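Local coordinates for esterase LipW (Mycobacterium marinum, PDB 3QH4), which probably hydrolyses ester bonds, as an esterase of the alpha/beta hydrolase fold with a strict selectivity for its substrates, at residues L160-S165 with P185-Q190; S33-R38 with A127-Y132; L15-R20 with F283-H288. All coordinates share one frame; numbering follows the deposited sequence.

Interaction 1: L160-S165 with P185-Q190; sequences LAVAGS and PPVIFQ
Val187 lies against both Leu160 and Val162, and its two methyl groups share the work. CG2 of Val187 packs on Leu160 CD2 at 3.9 Å, the two side chains meeting at a slant, while CG1 sits by Val162 CG2, where the side chains cross at about a right angle. The leucine gets there by placing its CG trans to the backbone N (chi1 168°), which, with chi2 75°, brings CD2 to Val187 CG2 and the carbonyl oxygen of Pro186. Val162 rotates so that CG1 stands beside its own backbone N (chi1 -64°). This CG1 faces Val187 as well, and Val162 CG2 reaches both Val187 CG1 and Gln190 CB, the latter at 3.7 Å. From there the amide of Gln190 leads away, and its NE2 makes a weak hydrogen bond to the carbonyl oxygen of Pro248. The sheet face that carries Ala161 is simpler: Ala161 CB meets Phe189 CB at 4.0 Å, and the phenyl ring turns away to pack on Leu311 and Ala314 of helix 298-315. Two backbone hydrogen bonds join the segments, Ile188 N to Leu160 O at 2.8 Å and Val162 N to Phe189 O at 3.0 Å. CA-H...O contacts accompany them, among them Gln190 CA to Val162 O at 3.3 Å. Near Pro186 a water bridges Leu160 N, 3.0 Å away, and the carbonyl oxygen of Pro186. On its other edge strand 160-165 bonds to strand 85-91. The pairing of Val162 with Gln190 is parallel, and helix 167-181 connects the two strands: this is the beta-alpha-beta crossover of an alpha/beta hydrolase, whose first strand carries Gly164 of a probable GxSxG nucleophile elbow near its C-terminal end.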
ATOM      1  N   LEU A 160     -17.438  -1.193   0.192  1.00  9.55           N
ATOM      2  CA  LEU A 160     -16.130  -1.693   0.625  1.00  9.16           C
ATOM      3  C   LEU A 160     -15.096  -1.452  -0.459  1.00  8.36           C
ATOM      4  O   LEU A 160     -15.293  -1.844  -1.623  1.00  8.80           O
ATOM      5  CB  LEU A 160     -16.209  -3.183   0.961  1.00  9.53           C
ATOM      6  CG  LEU A 160     -14.880  -3.940   1.155  1.00 11.03           C
ATOM      7  CD1 LEU A 160     -14.284  -3.566   2.481  1.00 12.47           C
ATOM      8  CD2 LEU A 160     -15.178  -5.479   1.117  1.00 14.19           C
ATOM      9  N   ALA A 161     -13.999  -0.794  -0.055  1.00  6.21           N
ATOM     10  CA  ALA A 161     -12.864  -0.540  -0.939  1.00  5.39           C
ATOM     11  C   ALA A 161     -11.631  -1.228  -0.346  1.00  5.06           C
ATOM     12  O   ALA A 161     -11.600  -1.560   0.849  1.00  5.90           O
ATOM     13  CB  ALA A 161     -12.622   0.968  -1.079  1.00  5.64           C
ATOM     14  N   VAL A 162     -10.631  -1.439  -1.191  1.00  4.27           N
ATOM     15  CA  VAL A 162      -9.355  -1.982  -0.751  1.00  5.43           C
ATOM     16  C   VAL A 162      -8.270  -0.988  -1.185  1.00  5.88           C
ATOM     17  O   VAL A 162      -8.450  -0.265  -2.172  1.00  6.40           O
ATOM     18  CB  VAL A 162      -9.103  -3.412  -1.320  1.00  4.74           C
ATOM     19  CG1 VAL A 162     -10.158  -4.426  -0.783  1.00  5.31           C
ATOM     20  CG2 VAL A 162      -9.110  -3.429  -2.864  1.00  5.61           C
ATOM     21  N   ALA A 163      -7.178  -0.913  -0.427  1.00  4.76           N
ATOM     22  CA  ALA A 163      -6.180   0.096  -0.691  1.00  4.81           C
ATOM     23  C   ALA A 163      -4.859  -0.370  -0.138  1.00  3.84           C
ATOM     24  O   ALA A 163      -4.811  -1.192   0.797  1.00  4.33           O
ATOM     25  CB  ALA A 163      -6.582   1.449  -0.022  1.00  5.01           C
ATOM     26  N   GLY A 164      -3.785   0.159  -0.703  1.00  3.69           N
ATOM     27  CA  GLY A 164      -2.472  -0.114  -0.115  1.00  3.35           C
ATOM     28  C   GLY A 164      -1.438   0.800  -0.729  1.00  3.73           C
ATOM     29  O   GLY A 164      -1.716   1.481  -1.731  1.00  4.14           O
ATOM     30  N   SER A 165      -0.236   0.745  -0.170  1.00  3.31           N
ATOM     31  CA  SER A 165       0.918   1.451  -0.715  1.00  4.48           C
ATOM     32  C   SER A 165       1.999   0.427  -0.962  1.00  4.43           C
ATOM     33  O   SER A 165       2.274  -0.409  -0.080  1.00  3.69           O
ATOM     34  CB  SER A 165       1.440   2.449   0.313  1.00  4.87           C
ATOM     35  OG  SER A 165       2.658   3.066  -0.088  1.00  4.87           O
ATOM     36  N   PRO A 185     -16.139 -11.140  -0.663  1.00 14.79           N
ATOM     37  CA  PRO A 185     -17.256 -10.184  -0.772  1.00 14.92           C
ATOM     38  C   PRO A 185     -17.005  -9.087  -1.834  1.00 14.27           C
ATOM     39  O   PRO A 185     -15.845  -8.783  -2.138  1.00 14.03           O
ATOM     40  CB  PRO A 185     -17.288  -9.540   0.609  1.00 14.92           C
ATOM     41  CG  PRO A 185     -16.722 -10.567   1.515  1.00 15.43           C
ATOM     42  CD  PRO A 185     -15.687 -11.294   0.734  1.00 15.40           C
ATOM     43  N   PRO A 186     -18.074  -8.484  -2.386  1.00 14.32           N
ATOM     44  CA  PRO A 186     -17.828  -7.490  -3.453  1.00 13.09           C
ATOM     45  C   PRO A 186     -17.043  -6.262  -2.987  1.00 12.45           C
ATOM     46  O   PRO A 186     -17.187  -5.820  -1.848  1.00 12.63           O
ATOM     47  CB  PRO A 186     -19.223  -7.075  -3.918  1.00 13.86           C
ATOM     48  CG  PRO A 186     -20.202  -7.986  -3.196  1.00 15.36           C
ATOM     49  CD  PRO A 186     -19.506  -8.801  -2.188  1.00 14.31           C
ATOM     50  N   VAL A 187     -16.230  -5.723  -3.891  1.00 11.17           N
ATOM     51  CA  VAL A 187     -15.375  -4.549  -3.623  1.00 10.07           C
ATOM     52  C   VAL A 187     -15.655  -3.521  -4.714  1.00  9.67           C
ATOM     53  O   VAL A 187     -15.609  -3.850  -5.898  1.00  9.85           O
ATOM     54  CB  VAL A 187     -13.865  -4.967  -3.651  1.00 10.08           C
ATOM     55  CG1 VAL A 187     -12.933  -3.750  -3.763  1.00  9.24           C
ATOM     56  CG2 VAL A 187     -13.510  -5.794  -2.374  1.00 10.23           C
ATOM     57  N   ILE A 188     -15.960  -2.280  -4.326  1.00  9.00           N
ATOM     58  CA  ILE A 188     -16.369  -1.289  -5.300  1.00  9.17           C
ATOM     59  C   ILE A 188     -15.244  -0.382  -5.794  1.00  8.41           C
ATOM     60  O   ILE A 188     -15.424   0.370  -6.766  1.00  9.58           O
ATOM     61  CB  ILE A 188     -17.544  -0.415  -4.813  1.00  9.51           C
ATOM     62  CG1 ILE A 188     -17.128   0.478  -3.630  1.00  9.99           C
ATOM     63  CG2 ILE A 188     -18.776  -1.325  -4.490  1.00 12.07           C
ATOM     64  CD1 ILE A 188     -18.187   1.542  -3.285  1.00 13.08           C
ATOM     65  N   PHE A 189     -14.083  -0.452  -5.148  1.00  6.71           N
ATOM     66  CA  PHE A 189     -13.001   0.422  -5.564  1.00  5.82           C
ATOM     67  C   PHE A 189     -11.691  -0.120  -5.053  1.00  6.08           C
ATOM     68  O   PHE A 189     -11.658  -0.689  -3.949  1.00  6.68           O
ATOM     69  CB  PHE A 189     -13.199   1.828  -4.990  1.00  5.86           C
ATOM     70  CG  PHE A 189     -12.400   2.889  -5.708  1.00  6.58           C
ATOM     71  CD1 PHE A 189     -12.888   3.458  -6.886  1.00  5.69           C
ATOM     72  CD2 PHE A 189     -11.172   3.323  -5.199  1.00  6.80           C
ATOM     73  CE1 PHE A 189     -12.155   4.455  -7.549  1.00  4.15           C
ATOM     74  CE2 PHE A 189     -10.408   4.288  -5.875  1.00  6.39           C
ATOM     75  CZ  PHE A 189     -10.910   4.865  -7.053  1.00  6.43           C
ATOM     76  N   GLN A 190     -10.623   0.072  -5.828  1.00  4.95           N
ATOM     77  CA  GLN A 190      -9.269  -0.253  -5.338  1.00  5.09           C
ATOM     78  C   GLN A 190      -8.354   0.950  -5.493  1.00  5.02           C
ATOM     79  O   GLN A 190      -8.269   1.568  -6.573  1.00  4.62           O
ATOM     80  CB  GLN A 190      -8.673  -1.498  -6.041  1.00  6.81           C
ATOM     81  CG  GLN A 190      -8.491  -1.394  -7.556  1.00  9.51           C
ATOM     82  CD  GLN A 190      -7.839  -2.656  -8.160  1.00  8.36           C
ATOM     83  OE1 GLN A 190      -6.935  -3.273  -7.570  1.00  8.49           O
ATOM     84  NE2 GLN A 190      -8.363  -3.079  -9.305  1.00 12.97           N
TER
HETATM   85  O   HOH W   1     -18.652  -3.349  -1.532  1.00 11.22           O

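Interaction 2: S33-R38 with A127-Y132; sequences SILTIR and APEHPY
Residues 33-38 form a regular helical turn, with Arg38 N bonded to Ile34 O, and they face an irregular loop in which a cis peptide joins Ala127 to Pro128. Arg38 and Glu129 reach for each other from opposite directions and meet in a bidentate, end-on salt bridge. Arg38 NH1 bonds to Glu129 OE2 at 2.8 Å, with an almost straight N-H...O angle of 170°, and Arg38 NH2 bonds to Glu129 OE1 at 2.9 Å. Both oxygens lie close to the guanidinium plane. OE1 offers its syn lone pair; OE2 is also met on the syn side, but from 28° out of the carboxylate plane, in keeping with the modest twist between the two flat groups. The arginine is stretched straight from CG to NE and spans the gap at full length, whereas the glutamate bends at chi2 (90°) to turn its carboxylate toward the helix. Ala127 O lies at the edge of the guanidinium, 2.9 Å from Arg38 NH2. Over one face of the same group sits CG2 of Ile34, one helical turn earlier, 3.4 Å above the plane and offset toward the rim. Leu35 adds a light touch, its CD2 lying 3.9 Å from Glu129 OE2. The remaining edge nitrogen, NE, donates to Ala97 O, which helps fix the rotation of the group. Ile34 also packs on Ala97, and Ala127 bonds through its backbone to Phe96. Thus the long helix 31-56 is tied at the surface to two loops, one holding Phe96 and Ala97, the other linking strand 118-122 to helix 134-148.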
ATOM      1  N   SER A  33      19.923  -6.448   7.048  1.00 12.93           N
ATOM      2  CA  SER A  33      19.547  -5.049   7.094  1.00 12.69           C
ATOM      3  C   SER A  33      18.082  -4.882   7.478  1.00 12.37           C
ATOM      4  O   SER A  33      17.741  -3.981   8.250  1.00 12.18           O
ATOM      5  CB  SER A  33      19.860  -4.369   5.748  1.00 12.09           C
ATOM      6  OG  SER A  33      19.393  -3.026   5.731  1.00 11.51           O
ATOM      7  N   ILE A  34      17.222  -5.764   6.951  1.00 12.13           N
ATOM      8  CA  ILE A  34      15.794  -5.738   7.279  1.00 11.43           C
ATOM      9  C   ILE A  34      15.560  -5.789   8.784  1.00 11.97           C
ATOM     10  O   ILE A  34      14.772  -5.039   9.309  1.00 11.74           O
ATOM     11  CB  ILE A  34      15.017  -6.848   6.512  1.00 11.54           C
ATOM     12  CG1 ILE A  34      14.787  -6.372   5.066  1.00 11.01           C
ATOM     13  CG2 ILE A  34      13.691  -7.202   7.193  1.00  9.71           C
ATOM     14  CD1 ILE A  34      14.440  -7.498   4.033  1.00  9.45           C
ATOM     15  N   LEU A  35      16.281  -6.651   9.489  1.00 13.48           N
ATOM     16  CA  LEU A  35      16.136  -6.698  10.949  1.00 15.02           C
ATOM     17  C   LEU A  35      16.480  -5.373  11.625  1.00 16.06           C
ATOM     18  O   LEU A  35      15.785  -4.944  12.544  1.00 16.29           O
ATOM     19  CB  LEU A  35      16.964  -7.841  11.542  1.00 16.05           C
ATOM     20  CG  LEU A  35      16.656  -9.267  11.080  1.00 18.77           C
ATOM     21  CD1 LEU A  35      17.668 -10.216  11.688  1.00 20.95           C
ATOM     22  CD2 LEU A  35      15.214  -9.732  11.395  1.00 20.37           C
ATOM     23  N   THR A  36      17.526  -4.705  11.154  1.00 16.30           N
ATOM     24  CA  THR A  36      17.959  -3.460  11.763  1.00 17.91           C
ATOM     25  C   THR A  36      16.971  -2.335  11.446  1.00 16.18           C
ATOM     26  O   THR A  36      16.694  -1.476  12.290  1.00 16.13           O
ATOM     27  CB  THR A  36      19.385  -3.088  11.278  1.00 18.32           C
ATOM     28  OG1 THR A  36      20.269  -4.173  11.579  1.00 22.88           O
ATOM     29  CG2 THR A  36      19.896  -1.864  12.007  1.00 21.84           C
ATOM     30  N   ILE A  37      16.452  -2.334  10.219  1.00 14.29           N
ATOM     31  CA  ILE A  37      15.490  -1.303   9.810  1.00 13.66           C
ATOM     32  C   ILE A  37      14.218  -1.419  10.654  1.00 13.61           C
ATOM     33  O   ILE A  37      13.693  -0.406  11.119  1.00 13.93           O
ATOM     34  CB  ILE A  37      15.141  -1.366   8.304  1.00 12.26           C
ATOM     35  CG1 ILE A  37      16.368  -1.114   7.439  1.00 12.20           C
ATOM     36  CG2 ILE A  37      14.028  -0.345   7.944  1.00 12.43           C
ATOM     37  CD1 ILE A  37      16.150  -1.470   5.972  1.00 11.18           C
ATOM     38  N   ARG A  38      13.738  -2.644  10.867  1.00 14.11           N
ATOM     39  CA  ARG A  38      12.496  -2.831  11.639  1.00 13.99           C
ATOM     40  C   ARG A  38      12.574  -2.092  12.968  1.00 15.07           C
ATOM     41  O   ARG A  38      11.652  -1.389  13.362  1.00 14.81           O
ATOM     42  CB  ARG A  38      12.242  -4.304  11.927  1.00 14.43           C
ATOM     43  CG  ARG A  38      11.864  -5.094  10.682  1.00 11.94           C
ATOM     44  CD  ARG A  38      11.602  -6.534  11.026  1.00 11.77           C
ATOM     45  NE  ARG A  38      11.134  -7.295   9.856  1.00 10.60           N
ATOM     46  CZ  ARG A  38      11.241  -8.622   9.762  1.00 10.95           C
ATOM     47  NH1 ARG A  38      11.771  -9.333  10.768  1.00 11.83           N
ATOM     48  NH2 ARG A  38      10.813  -9.247   8.686  1.00 10.45           N
ATOM     49  N   ALA A 127       7.675 -11.205   5.529  1.00  6.51           N
ATOM     50  CA  ALA A 127       8.788 -11.936   4.951  1.00  7.57           C
ATOM     51  C   ALA A 127      10.088 -11.377   5.543  1.00  7.82           C
ATOM     52  O   ALA A 127      10.104 -10.245   6.008  1.00  7.68           O
ATOM     53  CB  ALA A 127       8.765 -11.735   3.440  1.00  6.57           C
ATOM     54  N   PRO A 128      11.186 -12.160   5.516  1.00  9.66           N
ATOM     55  CA  PRO A 128      11.308 -13.514   4.988  1.00 10.74           C
ATOM     56  C   PRO A 128      10.738 -14.620   5.878  1.00 10.82           C
ATOM     57  O   PRO A 128      10.681 -15.772   5.422  1.00 11.78           O
ATOM     58  CB  PRO A 128      12.835 -13.707   4.858  1.00 11.01           C
ATOM     59  CG  PRO A 128      13.396 -12.869   5.871  1.00 12.63           C
ATOM     60  CD  PRO A 128      12.489 -11.647   5.986  1.00 10.43           C
ATOM     61  N   GLU A 129      10.361 -14.297   7.118  1.00 10.75           N
ATOM     62  CA  GLU A 129       9.909 -15.303   8.079  1.00 11.47           C
ATOM     63  C   GLU A 129       8.570 -15.902   7.647  1.00 11.14           C
ATOM     64  O   GLU A 129       8.297 -17.099   7.861  1.00 12.13           O
ATOM     65  CB  GLU A 129       9.775 -14.708   9.488  1.00 11.83           C
ATOM     66  CG  GLU A 129      11.093 -14.175  10.113  1.00 14.14           C
ATOM     67  CD  GLU A 129      11.375 -12.691   9.796  1.00 17.56           C
ATOM     68  OE1 GLU A 129      10.703 -12.114   8.910  1.00 13.72           O
ATOM     69  OE2 GLU A 129      12.271 -12.099  10.443  1.00 18.85           O
ATOM     70  N   HIS A 130       7.750 -15.076   7.008  1.00  9.86           N
ATOM     71  CA  HIS A 130       6.433 -15.501   6.580  1.00  9.40           C
ATOM     72  C   HIS A 130       6.205 -15.070   5.134  1.00  8.41           C
ATOM     73  O   HIS A 130       5.552 -14.068   4.878  1.00  9.20           O
ATOM     74  CB  HIS A 130       5.357 -14.902   7.497  1.00  9.04           C
ATOM     75  CG  HIS A 130       5.568 -15.210   8.941  1.00 10.76           C
ATOM     76  ND1 HIS A 130       5.325 -16.459   9.474  1.00 14.03           N
ATOM     77  CD2 HIS A 130       6.040 -14.453   9.960  1.00 13.09           C
ATOM     78  CE1 HIS A 130       5.623 -16.454  10.762  1.00 13.69           C
ATOM     79  NE2 HIS A 130       6.054 -15.251  11.086  1.00 13.06           N
ATOM     80  N   PRO A 131       6.751 -15.837   4.190  1.00  8.95           N
ATOM     81  CA  PRO A 131       6.621 -15.465   2.788  1.00  8.37           C
ATOM     82  C   PRO A 131       5.214 -15.671   2.236  1.00  6.90           C
ATOM     83  O   PRO A 131       4.284 -16.127   2.947  1.00  7.12           O
ATOM     84  CB  PRO A 131       7.636 -16.378   2.074  1.00  9.57           C
ATOM     85  CG  PRO A 131       8.065 -17.391   3.022  1.00 11.22           C
ATOM     86  CD  PRO A 131       7.567 -17.053   4.396  1.00  9.20           C
ATOM     87  N   TYR A 132       5.038 -15.321   0.971  1.00  5.18           N
ATOM     88  CA  TYR A 132       3.780 -15.587   0.262  1.00  5.12           C
ATOM     89  C   TYR A 132       3.336 -17.036   0.552  1.00  6.22           C
ATOM     90  O   TYR A 132       4.174 -17.950   0.534  1.00  6.90           O
ATOM     91  CB  TYR A 132       4.019 -15.409  -1.226  1.00  5.44           C
ATOM     92  CG  TYR A 132       2.867 -15.876  -2.047  1.00  6.03           C
ATOM     93  CD1 TYR A 132       1.765 -15.041  -2.256  1.00  5.95           C
ATOM     94  CD2 TYR A 132       2.819 -17.190  -2.538  1.00  7.97           C
ATOM     95  CE1 TYR A 132       0.648 -15.511  -2.971  1.00  9.86           C
ATOM     96  CE2 TYR A 132       1.748 -17.638  -3.277  1.00  9.58           C
ATOM     97  CZ  TYR A 132       0.667 -16.799  -3.497  1.00 10.80           C
ATOM     98  OH  TYR A 132      -0.431 -17.277  -4.225  1.00 12.79           O
TER

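Interaction 3: L15-R20 with F283-H288; sequences LDPLLR and FPRACH
The backbone bond between Asp16 and Arg285 is the direct hydrogen bond between these segments: Asp16 N donates to Arg285 O at 3.0 Å, in a nearly straight line (171°). Leu15 CA adds a CA-H...O contact to the same oxygen. Among the charged groups, Arg285 bends at chi3 (77°) and folds its guanidinium back over the start of helix 17-20. Asp16 CA lies over the centre of one face, 3.9 Å above it, and Pro17 CD comes within 3.5 Å of NH2 of Arg285. The Asp16 carboxylate is mainly occupied as the N-cap: its OD1 accepts from Leu18 N through the anti lone pair. Asp16 OD2 is left in a long salt bridge, 3.9 Å from Arg285 NH1 and well out of the guanidinium plane, so any attraction is probably electrostatic only, with no N-H pointing at the oxygen. Arg20 brings a second guanidinium, whose NH2 bonds to Leu15 O and to a water; that water also accepts, weakly, from Arg285 NH2. Arg20 NH2 and Arg285 NH2 themselves come within 4.1 Å. Apolar contacts fill the inner side. CD2 of Leu19 packs 3.9 Å from Cys287 SG, and CD2 of Leu15 lies 3.9 Å from Cys287 CB. Phe290 and Leu293 of helix 290-293 continue this cluster around Leu19, while Cys287 N, buried beneath the two leucines, finds no partner. The chemistry is thus divided between a water-bridged polar side and an apolar side formed by Leu15, Leu19 and Cys287. Together they fasten the N-terminal region to the chain just before His288, which bonds to Asp258 and Ser166 in an arrangement consistent with a catalytic triad, and the bridging water, accepting from both arginines, may lessen their repulsion.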
ATOM      1  N   LEU A  15      14.955  15.003  -8.511  1.00  6.35           N
ATOM      2  CA  LEU A  15      13.946  15.167  -7.449  1.00  4.92           C
ATOM      3  C   LEU A  15      13.787  16.628  -7.137  1.00  4.82           C
ATOM      4  O   LEU A  15      14.729  17.402  -7.255  1.00  6.30           O
ATOM      5  CB  LEU A  15      14.392  14.449  -6.162  1.00  5.12           C
ATOM      6  CG  LEU A  15      14.681  12.946  -6.286  1.00  5.91           C
ATOM      7  CD1 LEU A  15      15.089  12.354  -4.969  1.00  7.43           C
ATOM      8  CD2 LEU A  15      13.422  12.246  -6.824  1.00  7.89           C
ATOM      9  N   ASP A  16      12.577  17.003  -6.714  1.00  5.21           N
ATOM     10  CA  ASP A  16      12.331  18.335  -6.184  1.00  5.88           C
ATOM     11  C   ASP A  16      13.355  18.630  -5.059  1.00  7.46           C
ATOM     12  O   ASP A  16      13.606  17.774  -4.208  1.00  7.22           O
ATOM     13  CB  ASP A  16      10.902  18.401  -5.610  1.00  6.16           C
ATOM     14  CG  ASP A  16      10.500  19.820  -5.225  1.00  8.65           C
ATOM     15  OD1 ASP A  16      11.021  20.339  -4.226  1.00 10.36           O
ATOM     16  OD2 ASP A  16       9.664  20.421  -5.950  1.00 10.02           O
ATOM     17  N   PRO A  17      13.908  19.859  -5.027  1.00  8.60           N
ATOM     18  CA  PRO A  17      14.892  20.170  -3.973  1.00  9.42           C
ATOM     19  C   PRO A  17      14.375  19.912  -2.547  1.00  9.05           C
ATOM     20  O   PRO A  17      15.143  19.510  -1.690  1.00  9.51           O
ATOM     21  CB  PRO A  17      15.199  21.664  -4.164  1.00 10.65           C
ATOM     22  CG  PRO A  17      14.640  22.047  -5.490  1.00 12.15           C
ATOM     23  CD  PRO A  17      13.769  20.939  -6.028  1.00 10.10           C
ATOM     24  N   LEU A  18      13.089  20.093  -2.295  1.00  9.13           N
ATOM     25  CA  LEU A  18      12.578  19.868  -0.931  1.00  9.49           C
ATOM     26  C   LEU A  18      12.665  18.390  -0.594  1.00 10.17           C
ATOM     27  O   LEU A  18      12.990  17.992   0.537  1.00 10.34           O
ATOM     28  CB  LEU A  18      11.122  20.353  -0.788  1.00  9.92           C
ATOM     29  CG  LEU A  18      10.845  21.850  -0.911  1.00 12.09           C
ATOM     30  CD1 LEU A  18       9.319  22.144  -0.995  1.00 13.23           C
ATOM     31  CD2 LEU A  18      11.457  22.587   0.280  1.00 14.58           C
ATOM     32  N   LEU A  19      12.375  17.560  -1.584  1.00  9.27           N
ATOM     33  CA  LEU A  19      12.444  16.136  -1.380  1.00  9.38           C
ATOM     34  C   LEU A  19      13.873  15.632  -1.396  1.00  9.91           C
ATOM     35  O   LEU A  19      14.237  14.783  -0.581  1.00  9.12           O
ATOM     36  CB  LEU A  19      11.570  15.409  -2.420  1.00  8.53           C
ATOM     37  CG  LEU A  19      11.481  13.901  -2.291  1.00  7.27           C
ATOM     38  CD1 LEU A  19      10.817  13.485  -0.986  1.00  8.00           C
ATOM     39  CD2 LEU A  19      10.698  13.377  -3.543  1.00  5.08           C
ATOM     40  N   ARG A  20      14.699  16.202  -2.274  1.00 10.57           N
ATOM     41  CA  ARG A  20      16.125  15.904  -2.331  1.00 11.49           C
ATOM     42  C   ARG A  20      16.807  16.051  -0.975  1.00 12.53           C
ATOM     43  O   ARG A  20      17.736  15.309  -0.677  1.00 13.02           O
ATOM     44  CB  ARG A  20      16.812  16.830  -3.330  1.00 12.68           C
ATOM     45  CG  ARG A  20      18.175  16.327  -3.817  1.00 13.15           C
ATOM     46  CD  ARG A  20      18.843  17.409  -4.677  1.00 16.19           C
ATOM     47  NE  ARG A  20      17.965  17.783  -5.766  1.00 14.96           N
ATOM     48  CZ  ARG A  20      17.892  18.995  -6.318  1.00 18.37           C
ATOM     49  NH1 ARG A  20      18.684  19.980  -5.885  1.00 17.90           N
ATOM     50  NH2 ARG A  20      17.038  19.220  -7.324  1.00 15.06           N
ATOM     51  N   PHE A 283       3.406  11.483 -10.527  1.00  2.97           N
ATOM     52  CA  PHE A 283       3.825  12.734  -9.891  1.00  4.56           C
ATOM     53  C   PHE A 283       5.267  13.029 -10.251  1.00  4.82           C
ATOM     54  O   PHE A 283       6.139  12.169 -10.072  1.00  5.23           O
ATOM     55  CB  PHE A 283       3.704  12.601  -8.362  1.00  4.37           C
ATOM     56  CG  PHE A 283       2.284  12.559  -7.891  1.00  2.95           C
ATOM     57  CD1 PHE A 283       1.599  13.768  -7.628  1.00  5.04           C
ATOM     58  CD2 PHE A 283       1.635  11.351  -7.703  1.00  4.33           C
ATOM     59  CE1 PHE A 283       0.267  13.743  -7.173  1.00  5.58           C
ATOM     60  CE2 PHE A 283       0.272  11.313  -7.279  1.00  5.90           C
ATOM     61  CZ  PHE A 283      -0.388  12.531  -7.014  1.00  4.83           C
ATOM     62  N   PRO A 284       5.522  14.240 -10.758  1.00  5.16           N
ATOM     63  CA  PRO A 284       6.869  14.623 -11.254  1.00  4.93           C
ATOM     64  C   PRO A 284       7.847  14.853 -10.080  1.00  5.45           C
ATOM     65  O   PRO A 284       7.411  15.212  -8.981  1.00  5.10           O
ATOM     66  CB  PRO A 284       6.582  15.933 -12.021  1.00  5.63           C
ATOM     67  CG  PRO A 284       5.419  16.562 -11.276  1.00  6.03           C
ATOM     68  CD  PRO A 284       4.563  15.361 -10.810  1.00  6.07           C
ATOM     69  N   ARG A 285       9.135  14.617 -10.321  1.00  5.63           N
ATOM     70  CA  ARG A 285      10.225  14.982  -9.388  1.00  6.11           C
ATOM     71  C   ARG A 285      10.086  14.331  -7.993  1.00  5.73           C
ATOM     72  O   ARG A 285      10.524  14.881  -6.990  1.00  5.20           O
ATOM     73  CB  ARG A 285      10.362  16.506  -9.298  1.00  7.19           C
ATOM     74  CG  ARG A 285      10.361  17.204 -10.647  1.00  9.37           C
ATOM     75  CD  ARG A 285      10.604  18.708 -10.493  1.00 13.78           C
ATOM     76  NE  ARG A 285      12.001  19.008 -10.231  1.00 18.63           N
ATOM     77  CZ  ARG A 285      12.448  20.135  -9.666  1.00 20.47           C
ATOM     78  NH1 ARG A 285      11.606  21.077  -9.230  1.00 20.58           N
ATOM     79  NH2 ARG A 285      13.750  20.309  -9.521  1.00 19.63           N
ATOM     80  N   ALA A 286       9.498  13.130  -7.966  1.00  4.95           N
ATOM     81  CA  ALA A 286       9.202  12.410  -6.744  1.00  5.21           C
ATOM     82  C   ALA A 286       9.695  10.953  -6.822  1.00  6.25           C
ATOM     83  O   ALA A 286       9.468  10.269  -7.811  1.00  6.22           O
ATOM     84  CB  ALA A 286       7.664  12.438  -6.467  1.00  4.86           C
ATOM     85  N   CYS A 287      10.342  10.501  -5.749  1.00  6.33           N
ATOM     86  CA  CYS A 287      10.841   9.118  -5.606  1.00  5.73           C
ATOM     87  C   CYS A 287       9.855   8.260  -4.857  1.00  5.25           C
ATOM     88  O   CYS A 287       8.869   8.772  -4.301  1.00  5.17           O
ATOM     89  CB  CYS A 287      12.197   9.140  -4.859  1.00  6.25           C
ATOM     90  SG  CYS A 287      12.080   9.740  -3.143  1.00  7.67           S
ATOM     91  N   HIS A 288      10.071   6.941  -4.843  1.00  4.95           N
ATOM     92  CA  HIS A 288       9.215   6.082  -4.025  1.00  4.89           C
ATOM     93  C   HIS A 288       9.179   6.560  -2.575  1.00  5.32           C
ATOM     94  O   HIS A 288      10.217   6.896  -1.991  1.00  5.98           O
ATOM     95  CB  HIS A 288       9.761   4.658  -4.040  1.00  6.39           C
ATOM     96  CG  HIS A 288       8.746   3.635  -3.652  1.00  6.37           C
ATOM     97  ND1 HIS A 288       7.739   3.245  -4.503  1.00  7.56           N
ATOM     98  CD2 HIS A 288       8.595   2.898  -2.522  1.00 10.22           C
ATOM     99  CE1 HIS A 288       7.003   2.309  -3.922  1.00  9.09           C
ATOM    100  NE2 HIS A 288       7.515   2.068  -2.724  1.00  9.72           N
TER
HETATM  101  O   HOH W   2      16.374  21.471  -9.216  1.00 27.08           O

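In the fold
The three contacts are widely spaced, their centres 26 to 28 Å apart, and none touches another. Along the chain, interaction 3 closes the largest loop and contains the other two; interaction 2 closes before interaction 1 opens. Interaction 1 belongs to the middle of the eight-stranded mixed sheet, while interactions 2 and 3 each attach an N-terminal helix, 31-56 or 17-20, to a later segment of the alpha/beta hydrolase fold. Interactions 1 and 3 lie on opposite sides of the chain's centre, yet their nearest atoms come within about 6 Å, where strand 160-165 and His288 both approach Ser166, the probable nucleophile.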